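Local coordinates for protein SUBA (PDB 2IY9) that acts as the protease subunit of an AB5 toxin, a subtilisin-like serine endoprotease that cleaves the host endoplasmic reticulum chaperone BiP, at residues 23-26 with 27-31; 166-169 with 170-173; 205-208 with 209-213; 280-283 with 284-287. All blocks are in the same frame, centred on the assembly; numbering follows the deposited sequence.

Interaction 1: 23-26 with 27-31; sequences KPWY and FDAIG
The chain from K23 to G31 enters a short helix, 25-30, through a turn in which F27 N donates to P24 O (3.2 Å). P24 O also accepts from a water that in turn takes the N-H of D28, so the first turn is partly closed through solvent. Further on, I30 N reaches Y26 O at 3.0 Å, while the bond from A29 N to W25 O is weak. G31, with positive phi, ends the helix in a Schellman motif.

K23, P24 and Y26 converge on the F27 ring. K23 lays its CB over one face of it, 4.1 Å from the centroid and 18° off the normal, and its CD comes to 3.3 Å from F27 CD2. P24 CG meets F27 CD1 at 3.6 Å, and Y26 CE1 approaches the ring edge; the two aromatic planes stand 53° apart. On another side of the helix, W25 CZ3 touches A29 CB at 3.8 Å.

Beyond the segments, W25 NE1 donates to Q254 O, and W25, Y26 and I30 pack on P252 of strand 249-252. Helix 271-288 contributes I277 against Y26.

Interaction 2: 166-169 with 170-173; sequences LSRM and GRNN
R171 folds its guanidinium back over the preceding turn, one face covering S167 O and R168 CA, which lie 3.4 Å and 3.3 Å from its plane. Its chi1 (-78°) sends the chain N-terminally, and the bend at chi3 (-59°) brings the guanidinium in over the turn. NH2 comes to 3.6 Å from R168 CB, and NH1 is the same distance from S167 OG. NH1 also lies close to S167 O, but at too poor an angle for a hydrogen bond; R171 N takes that oxygen at 3.0 Å. The hydroxyl of S167 bonds one turn back, to T163 O and E164 O. R168 pairs with E164 in a salt bridge, its NH1 5.6 Å from R171 NH2.

The same i to i+4 pattern joins G170 N to L166 O, N172 N to R168 O and N173 N to M169 O. N173 has positive phi and is the first residue to leave the helix.

Helix 160-172 rests its inner side on the parallel sheet, where L166 and M169 meet I177 of strand 176-180. M134 of helix 125-134 touches M169 and N172, and R171 approaches Q212, a less surely placed side chain after helix 207-211.

Interaction 3: 205-208 with 209-213; sequences VSSV and NKKQD
S206 and N209 meet through the serine hydroxyl, which faces the backbone of the asparagine three residues on. With OG set between its own backbone N and carbonyl carbon (chi1 78°), it accepts from N209 N at 3.1 Å and 159°. The carboxamide of N209 folds toward the same oxygen, but ND2, 3.2 Å from S206 OG, makes too poor an angle for a bond. A water links the pair instead, accepting from both S206 N and N209 ND2 and so helping to hold the amide in place.

The bond from N209 N marks S206 as the N-cap of helix 207-211, a short helix within the beta-alpha-beta unit that leads from strand 176-180 to strand 215-221. Its backbone bonds follow at once: K210 N to S206 O and K211 N to S207 O, each 3.0 Å.

The two lysines leave in different directions. K210, bent at chi3 (-49°), turns back toward the start of the helix; its CG lies 3.2 Å from S206 O, and a second water connects NZ to V205 O. K211 runs its methylenes past S207, bringing CE to 3.5 Å from S207 OG. V208 and Q212 are modelled side by side, a doubtful contact because Q212 CG sits too close to V208 O. N209 also touches Y202 and P204 in the loop before the helix.

Interaction 4: 280-283 with 284-287; sequences GVLA and AMTS
A283 O receives two donors, T286 OG1 at 2.6 Å and S287 N at 3.2 Å, which reach it from the same face of its plane. T286 has a chi1 of 66°, which folds the hydroxyl back over the preceding turn; the C=O...OG1 angle of 122° is much more bent than the 155° of the amide bond. S287 repeats the habit one residue later, its OG donating to A284 O at 2.7 Å. The same OG is also hydrogen-bonded to D41 N, so this buried hydroxyl is engaged with both its own helix and a loop.

The remaining carbonyls of 280-283 each serve an amide four residues on. A284 N binds G280 O, M285 N binds V281 O at 3.0 Å, and T286 N binds L282 O at 2.9 Å. Every polar donor named here therefore has an acceptor within the helix, although all eight residues are buried.

Apolar contact is carried by M285, whose SD lies 4.1 Å from L282 CD2 and 4.3 Å from V281 CG1. It also packs against L297 and T300 of helix 294-304 and A326 and F330 of helix 323-331. This is the buried C-terminal half of helix 271-288, the long central helix of the subtilisin fold that carries S272, the inferred charge-relay serine, near its N-terminal end.

How the interactions relate
The four contacts follow one another along the chain and are all local turns of helix within the peptidase S8 domain. Interactions 1 and 4 have centres 16 Å apart and touch where I30 CD1 meets V281 CG2 at 4.1 Å, joining the N-terminal helix 25-30 to helix 271-288. Interactions 2 and 3 are closer, 10 Å between centres, and pack helix 160-172 against helix 207-211, with S167 CB 3.7 Å from N209 OD1. Interactions 1 and 2, with centres about 33 Å apart, lie on opposite sides of the chain's centre. The contacts thus sample two separate helical pairings around the central parallel sheet, one of them involving the helix that bears S272, probably the charge-relay serine.

Interaction 1: 23-26 with 27-31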
loop_
_atom_site.group_PDB
_atom_site.type_symbol
_atom_site.label_atom_id
_atom_site.label_comp_id
_atom_site.label_asym_id
_atom_site.label_seq_id
_atom_site.Cartn_x
_atom_site.Cartn_y
_atom_site.Cartn_z
ATOM N N LYS A 23 9.009 -1.975 -18.973
ATOM C CA LYS A 23 9.489 -1.467 -17.662
ATOM C C LYS A 23 9.841 -2.690 -16.757
ATOM O O LYS A 23 10.428 -3.653 -17.262
ATOM C CB LYS A 23 8.449 -0.487 -17.110
ATOM C CG LYS A 23 8.120 0.606 -18.134
ATOM C CD LYS A 23 6.970 1.533 -17.738
ATOM C CE LYS A 23 6.888 2.751 -18.670
ATOM N NZ LYS A 23 6.940 2.403 -20.130
ATOM N N PRO A 24 9.559 -2.659 -15.441
ATOM C CA PRO A 24 9.648 -3.957 -14.739
ATOM C C PRO A 24 8.607 -4.986 -15.181
ATOM O O PRO A 24 7.586 -4.629 -15.763
ATOM C CB PRO A 24 9.427 -3.587 -13.272
ATOM C CG PRO A 24 8.811 -2.242 -13.287
ATOM C CD PRO A 24 9.273 -1.550 -14.514
ATOM N N TRP A 25 8.880 -6.259 -14.887
ATOM C CA TRP A 25 8.010 -7.370 -15.280
ATOM C C TRP A 25 6.541 -7.168 -14.938
ATOM O O TRP A 25 5.661 -7.567 -15.701
ATOM C CB TRP A 25 8.516 -8.683 -14.665
ATOM C CG TRP A 25 8.313 -8.840 -13.167
ATOM C CD1 TRP A 25 9.227 -8.590 -12.187
ATOM C CD2 TRP A 25 7.127 -9.314 -12.498
ATOM N NE1 TRP A 25 8.689 -8.877 -10.948
ATOM C CE2 TRP A 25 7.401 -9.316 -11.109
ATOM C CE3 TRP A 25 5.864 -9.730 -12.938
ATOM C CZ2 TRP A 25 6.458 -9.728 -10.152
ATOM C CZ3 TRP A 25 4.914 -10.133 -11.978
ATOM C CH2 TRP A 25 5.228 -10.139 -10.606
ATOM N N TYR A 26 6.267 -6.536 -13.796
ATOM C CA TYR A 26 4.887 -6.460 -13.303
ATOM C C TYR A 26 3.977 -5.465 -14.018
ATOM O O TYR A 26 2.757 -5.541 -13.885
ATOM C CB TYR A 26 4.839 -6.263 -11.781
ATOM C CG TYR A 26 5.619 -5.083 -11.240
ATOM C CD1 TYR A 26 5.018 -3.828 -11.095
ATOM C CD2 TYR A 26 6.948 -5.226 -10.849
ATOM C CE1 TYR A 26 5.729 -2.745 -10.579
ATOM C CE2 TYR A 26 7.677 -4.137 -10.322
ATOM C CZ TYR A 26 7.053 -2.908 -10.192
ATOM O OH TYR A 26 7.750 -1.831 -9.687
ATOM N N PHE A 27 4.556 -4.554 -14.798
ATOM C CA PHE A 27 3.736 -3.632 -15.583
ATOM C C PHE A 27 2.839 -4.382 -16.578
ATOM O O PHE A 27 1.618 -4.245 -16.541
ATOM C CB PHE A 27 4.602 -2.569 -16.271
ATOM C CG PHE A 27 4.898 -1.357 -15.397
ATOM C CD1 PHE A 27 5.397 -1.502 -14.101
ATOM C CD2 PHE A 27 4.700 -0.071 -15.885
ATOM C CE1 PHE A 27 5.670 -0.379 -13.300
ATOM C CE2 PHE A 27 4.972 1.053 -15.088
ATOM C CZ PHE A 27 5.456 0.894 -13.798
ATOM N N ASP A 28 3.438 -5.215 -17.435
ATOM C CA ASP A 28 2.643 -6.016 -18.364
ATOM C C ASP A 28 1.765 -7.035 -17.621
ATOM O O ASP A 28 0.613 -7.271 -18.004
ATOM C CB ASP A 28 3.549 -6.690 -19.399
ATOM C CG ASP A 28 3.984 -5.735 -20.515
ATOM O OD1 ASP A 28 3.536 -4.569 -20.544
ATOM O OD2 ASP A 28 4.771 -6.155 -21.381
ATOM N N ALA A 29 2.287 -7.594 -16.529
ATOM C CA ALA A 29 1.559 -8.624 -15.766
ATOM C C ALA A 29 0.229 -8.105 -15.214
ATOM O O ALA A 29 -0.772 -8.833 -15.194
ATOM C CB ALA A 29 2.433 -9.193 -14.650
ATOM N N ILE A 30 0.203 -6.838 -14.805
ATOM C CA ILE A 30 -1.022 -6.247 -14.263
ATOM C C ILE A 30 -1.786 -5.339 -15.236
ATOM O O ILE A 30 -2.830 -4.773 -14.877
ATOM C CB ILE A 30 -0.769 -5.512 -12.916
ATOM C CG1 ILE A 30 -0.035 -4.186 -13.136
ATOM C CG2 ILE A 30 -0.018 -6.414 -11.967
ATOM C CD1 ILE A 30 0.021 -3.293 -11.908
ATOM N N GLY A 31 -1.288 -5.216 -16.466
ATOM C CA GLY A 31 -1.983 -4.445 -17.499
ATOM C C GLY A 31 -1.769 -2.942 -17.372
ATOM O O GLY A 31 -2.632 -2.139 -17.768
HETATM O O HOH W 1 6.329 -5.130 -18.009
#

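Interaction 2: 166-169 with 170-173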
loop_
_atom_site.group_PDB
_atom_site.type_symbol
_atom_site.label_atom_id
_atom_site.label_comp_id
_atom_site.label_asym_id
_atom_site.label_seq_id
_atom_site.Cartn_x
_atom_site.Cartn_y
_atom_site.Cartn_z
ATOM N N LEU A 166 -10.079 2.902 12.837
ATOM C CA LEU A 166 -10.421 2.341 11.530
ATOM C C LEU A 166 -11.924 2.330 11.274
ATOM O O LEU A 166 -12.369 2.622 10.160
ATOM C CB LEU A 166 -9.801 0.949 11.359
ATOM C CG LEU A 166 -8.258 0.955 11.404
ATOM C CD1 LEU A 166 -7.726 -0.449 11.574
ATOM C CD2 LEU A 166 -7.644 1.600 10.163
ATOM N N SER A 167 -12.715 2.002 12.296
ATOM C CA SER A 167 -14.177 2.024 12.118
ATOM C C SER A 167 -14.668 3.456 11.887
ATOM O O SER A 167 -15.561 3.670 11.075
ATOM C CB SER A 167 -14.915 1.360 13.285
ATOM O OG SER A 167 -14.658 2.046 14.497
ATOM N N ARG A 168 -14.051 4.425 12.566
ATOM C CA ARG A 168 -14.330 5.853 12.327
ATOM C C ARG A 168 -13.947 6.292 10.907
ATOM O O ARG A 168 -14.749 6.929 10.215
ATOM C CB ARG A 168 -13.617 6.733 13.368
ATOM C CG ARG A 168 -13.984 8.225 13.327
ATOM C CD ARG A 168 -13.668 8.918 14.665
ATOM N NE ARG A 168 -12.262 9.305 14.836
ATOM C CZ ARG A 168 -11.306 8.495 15.271
ATOM N NH1 ARG A 168 -11.581 7.233 15.539
ATOM N NH2 ARG A 168 -10.065 8.931 15.422
ATOM N N MET A 169 -12.735 5.948 10.464
ATOM C CA MET A 169 -12.330 6.257 9.085
ATOM C C MET A 169 -13.308 5.612 8.105
ATOM O O MET A 169 -13.651 6.203 7.092
ATOM C CB MET A 169 -10.895 5.807 8.797
ATOM C CG MET A 169 -10.466 5.949 7.315
ATOM S SD MET A 169 -8.790 5.382 6.940
ATOM C CE MET A 169 -8.454 4.505 8.461
ATOM N N GLY A 170 -13.771 4.405 8.432
ATOM C CA GLY A 170 -14.752 3.699 7.603
ATOM C C GLY A 170 -16.038 4.491 7.463
ATOM O O GLY A 170 -16.537 4.701 6.353
ATOM N N ARG A 171 -16.562 4.953 8.593
ATOM C CA ARG A 171 -17.759 5.787 8.598
ATOM C C ARG A 171 -17.598 7.062 7.766
ATOM O O ARG A 171 -18.517 7.457 7.052
ATOM C CB ARG A 171 -18.178 6.108 10.025
ATOM C CG ARG A 171 -18.905 4.953 10.687
ATOM C CD ARG A 171 -19.474 5.331 12.045
ATOM N NE ARG A 171 -18.455 5.789 12.989
ATOM C CZ ARG A 171 -17.688 4.994 13.735
ATOM N NH1 ARG A 171 -17.779 3.671 13.649
ATOM N NH2 ARG A 171 -16.816 5.533 14.564
ATOM N N ASN A 172 -16.419 7.671 7.834
ATOM C CA ASN A 172 -16.100 8.883 7.069
ATOM C C ASN A 172 -16.134 8.650 5.563
ATOM O O ASN A 172 -16.466 9.550 4.795
ATOM C CB ASN A 172 -14.728 9.429 7.487
ATOM C CG ASN A 172 -14.682 9.854 8.951
ATOM O OD1 ASN A 172 -15.719 9.997 9.603
ATOM N ND2 ASN A 172 -13.474 10.040 9.475
ATOM N N ASN A 173 -15.766 7.433 5.155
ATOM C CA ASN A 173 -15.880 7.004 3.766
ATOM C C ASN A 173 -15.079 7.873 2.780
ATOM O O ASN A 173 -15.485 8.080 1.634
ATOM C CB ASN A 173 -17.365 6.935 3.366
ATOM C CG ASN A 173 -17.610 6.009 2.193
ATOM O OD1 ASN A 173 -16.744 5.210 1.825
ATOM N ND2 ASN A 173 -18.792 6.119 1.589
#

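Interaction 3: 205-208 with 209-213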
loop_
_atom_site.group_PDB
_atom_site.type_symbol
_atom_site.label_atom_id
_atom_site.label_comp_id
_atom_site.label_asym_id
_atom_site.label_seq_id
_atom_site.Cartn_x
_atom_site.Cartn_y
_atom_site.Cartn_z
ATOM N N VAL A 205 -16.403 -7.569 12.428
ATOM C CA VAL A 205 -17.380 -8.657 12.349
ATOM C C VAL A 205 -18.819 -8.208 12.105
ATOM O O VAL A 205 -19.636 -9.000 11.646
ATOM C CB VAL A 205 -17.313 -9.597 13.572
ATOM C CG1 VAL A 205 -16.058 -10.483 13.478
ATOM C CG2 VAL A 205 -17.335 -8.799 14.869
ATOM N N SER A 206 -19.135 -6.948 12.415
ATOM C CA SER A 206 -20.466 -6.434 12.110
ATOM C C SER A 206 -20.633 -6.172 10.616
ATOM O O SER A 206 -19.674 -5.819 9.919
ATOM C CB SER A 206 -20.808 -5.184 12.941
ATOM O OG SER A 206 -20.186 -4.022 12.417
ATOM N N SER A 207 -21.857 -6.347 10.126
ATOM C CA SER A 207 -22.179 -6.067 8.729
ATOM C C SER A 207 -21.771 -4.647 8.306
ATOM O O SER A 207 -21.185 -4.450 7.231
ATOM C CB SER A 207 -23.666 -6.291 8.467
ATOM O OG SER A 207 -23.956 -6.042 7.109
ATOM N N VAL A 208 -22.069 -3.670 9.156
ATOM C CA VAL A 208 -21.785 -2.268 8.845
ATOM C C VAL A 208 -20.275 -2.007 8.760
ATOM O O VAL A 208 -19.795 -1.402 7.787
ATOM C CB VAL A 208 -22.492 -1.326 9.848
ATOM C CG1 VAL A 208 -21.984 0.106 9.723
ATOM C CG2 VAL A 208 -24.012 -1.395 9.627
ATOM N N ASN A 209 -19.530 -2.484 9.752
ATOM C CA ASN A 209 -18.078 -2.290 9.757
ATOM C C ASN A 209 -17.351 -3.031 8.638
ATOM O O ASN A 209 -16.350 -2.530 8.125
ATOM C CB ASN A 209 -17.480 -2.620 11.119
ATOM C CG ASN A 209 -17.787 -1.556 12.153
ATOM O OD1 ASN A 209 -17.888 -0.369 11.824
ATOM N ND2 ASN A 209 -17.931 -1.968 13.409
ATOM N N LYS A 210 -17.866 -4.200 8.240
ATOM C CA LYS A 210 -17.294 -4.915 7.089
ATOM C C LYS A 210 -17.520 -4.118 5.812
ATOM O O LYS A 210 -16.588 -3.925 5.026
ATOM C CB LYS A 210 -17.878 -6.323 6.937
ATOM C CG LYS A 210 -17.541 -7.289 8.052
ATOM C CD LYS A 210 -18.139 -8.688 7.821
ATOM C CE LYS A 210 -19.612 -8.636 7.464
ATOM N NZ LYS A 210 -20.237 -9.991 7.338
ATOM N N LYS A 211 -18.749 -3.642 5.630
ATOM C CA LYS A 211 -19.144 -2.901 4.424
ATOM C C LYS A 211 -18.423 -1.564 4.267
ATOM O O LYS A 211 -18.121 -1.161 3.139
ATOM C CB LYS A 211 -20.664 -2.676 4.386
ATOM C CG LYS A 211 -21.495 -3.942 4.122
ATOM C CD LYS A 211 -22.989 -3.585 3.986
ATOM C CE LYS A 211 -23.872 -4.824 3.845
ATOM N NZ LYS A 211 -23.484 -5.688 2.692
ATOM N N GLN A 212 -18.154 -0.878 5.378
ATOM C CA GLN A 212 -17.393 0.391 5.337
ATOM C C GLN A 212 -15.883 0.272 5.595
ATOM O O GLN A 212 -15.178 1.287 5.653
ATOM C CB GLN A 212 -17.991 1.458 6.273
ATOM C CG GLN A 212 -19.248 1.068 6.986
ATOM C CD GLN A 212 -19.700 2.107 7.990
ATOM O OE1 GLN A 212 -20.574 2.931 7.707
ATOM N NE2 GLN A 212 -19.140 2.045 9.189
ATOM N N ASP A 213 -15.392 -0.956 5.751
ATOM C CA ASP A 213 -13.973 -1.214 6.054
ATOM C C ASP A 213 -13.030 -0.450 5.086
ATOM O O ASP A 213 -13.074 -0.687 3.879
ATOM C CB ASP A 213 -13.727 -2.730 6.011
ATOM C CG ASP A 213 -12.281 -3.131 6.312
ATOM O OD1 ASP A 213 -11.455 -2.300 6.748
ATOM O OD2 ASP A 213 -11.973 -4.320 6.096
HETATM O O HOH W 2 -19.086 -11.091 10.013
HETATM O O HOH W 3 -17.321 -4.979 13.860
#

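Interaction 4: 280-283 with 284-287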
loop_
_atom_site.group_PDB
_atom_site.type_symbol
_atom_site.label_atom_id
_atom_site.label_comp_id
_atom_site.label_asym_id
_atom_site.label_seq_id
_atom_site.Cartn_x
_atom_site.Cartn_y
_atom_site.Cartn_z
ATOM N N GLY A 280 -0.118 2.468 -5.803
ATOM C CA GLY A 280 0.091 3.205 -7.062
ATOM C C GLY A 280 -1.096 3.092 -8.008
ATOM O O GLY A 280 -1.455 4.055 -8.689
ATOM N N VAL A 281 -1.710 1.916 -8.046
ATOM C CA VAL A 281 -2.891 1.699 -8.890
ATOM C C VAL A 281 -4.055 2.530 -8.339
ATOM O O VAL A 281 -4.724 3.221 -9.086
ATOM C CB VAL A 281 -3.266 0.201 -9.002
ATOM C CG1 VAL A 281 -4.580 0.017 -9.799
ATOM C CG2 VAL A 281 -2.106 -0.597 -9.639
ATOM N N LEU A 282 -4.276 2.481 -7.032
ATOM C CA LEU A 282 -5.314 3.311 -6.433
ATOM C C LEU A 282 -5.054 4.806 -6.665
ATOM O O LEU A 282 -5.996 5.564 -6.924
ATOM C CB LEU A 282 -5.488 2.999 -4.949
ATOM C CG LEU A 282 -6.232 1.715 -4.575
ATOM C CD1 LEU A 282 -5.892 1.350 -3.105
ATOM C CD2 LEU A 282 -7.735 1.847 -4.760
ATOM N N ALA A 283 -3.790 5.218 -6.609
ATOM C CA ALA A 283 -3.424 6.616 -6.908
ATOM C C ALA A 283 -3.852 7.009 -8.323
ATOM O O ALA A 283 -4.441 8.077 -8.527
ATOM C CB ALA A 283 -1.929 6.843 -6.718
ATOM N N ALA A 284 -3.556 6.136 -9.286
ATOM C CA ALA A 284 -3.912 6.340 -10.683
ATOM C C ALA A 284 -5.425 6.479 -10.858
ATOM O O ALA A 284 -5.892 7.362 -11.568
ATOM C CB ALA A 284 -3.373 5.197 -11.535
ATOM N N MET A 285 -6.187 5.600 -10.206
ATOM C CA MET A 285 -7.644 5.692 -10.209
ATOM C C MET A 285 -8.137 7.024 -9.633
ATOM O O MET A 285 -8.999 7.691 -10.229
ATOM C CB MET A 285 -8.243 4.542 -9.412
ATOM C CG MET A 285 -7.904 3.165 -9.958
ATOM S SD MET A 285 -8.289 1.845 -8.808
ATOM C CE MET A 285 -10.068 1.887 -8.690
ATOM N N THR A 286 -7.568 7.432 -8.498
ATOM C CA THR A 286 -8.050 8.638 -7.797
ATOM C C THR A 286 -7.905 9.897 -8.650
ATOM O O THR A 286 -8.694 10.837 -8.514
ATOM C CB THR A 286 -7.331 8.879 -6.458
ATOM O OG1 THR A 286 -5.957 9.181 -6.710
ATOM C CG2 THR A 286 -7.436 7.672 -5.535
ATOM N N SER A 287 -6.897 9.909 -9.527
ATOM C CA SER A 287 -6.694 11.028 -10.449
ATOM C C SER A 287 -7.976 11.341 -11.229
ATOM O O SER A 287 -8.256 12.511 -11.521
ATOM C CB SER A 287 -5.521 10.762 -11.405
ATOM O OG SER A 287 -5.860 9.879 -12.476
#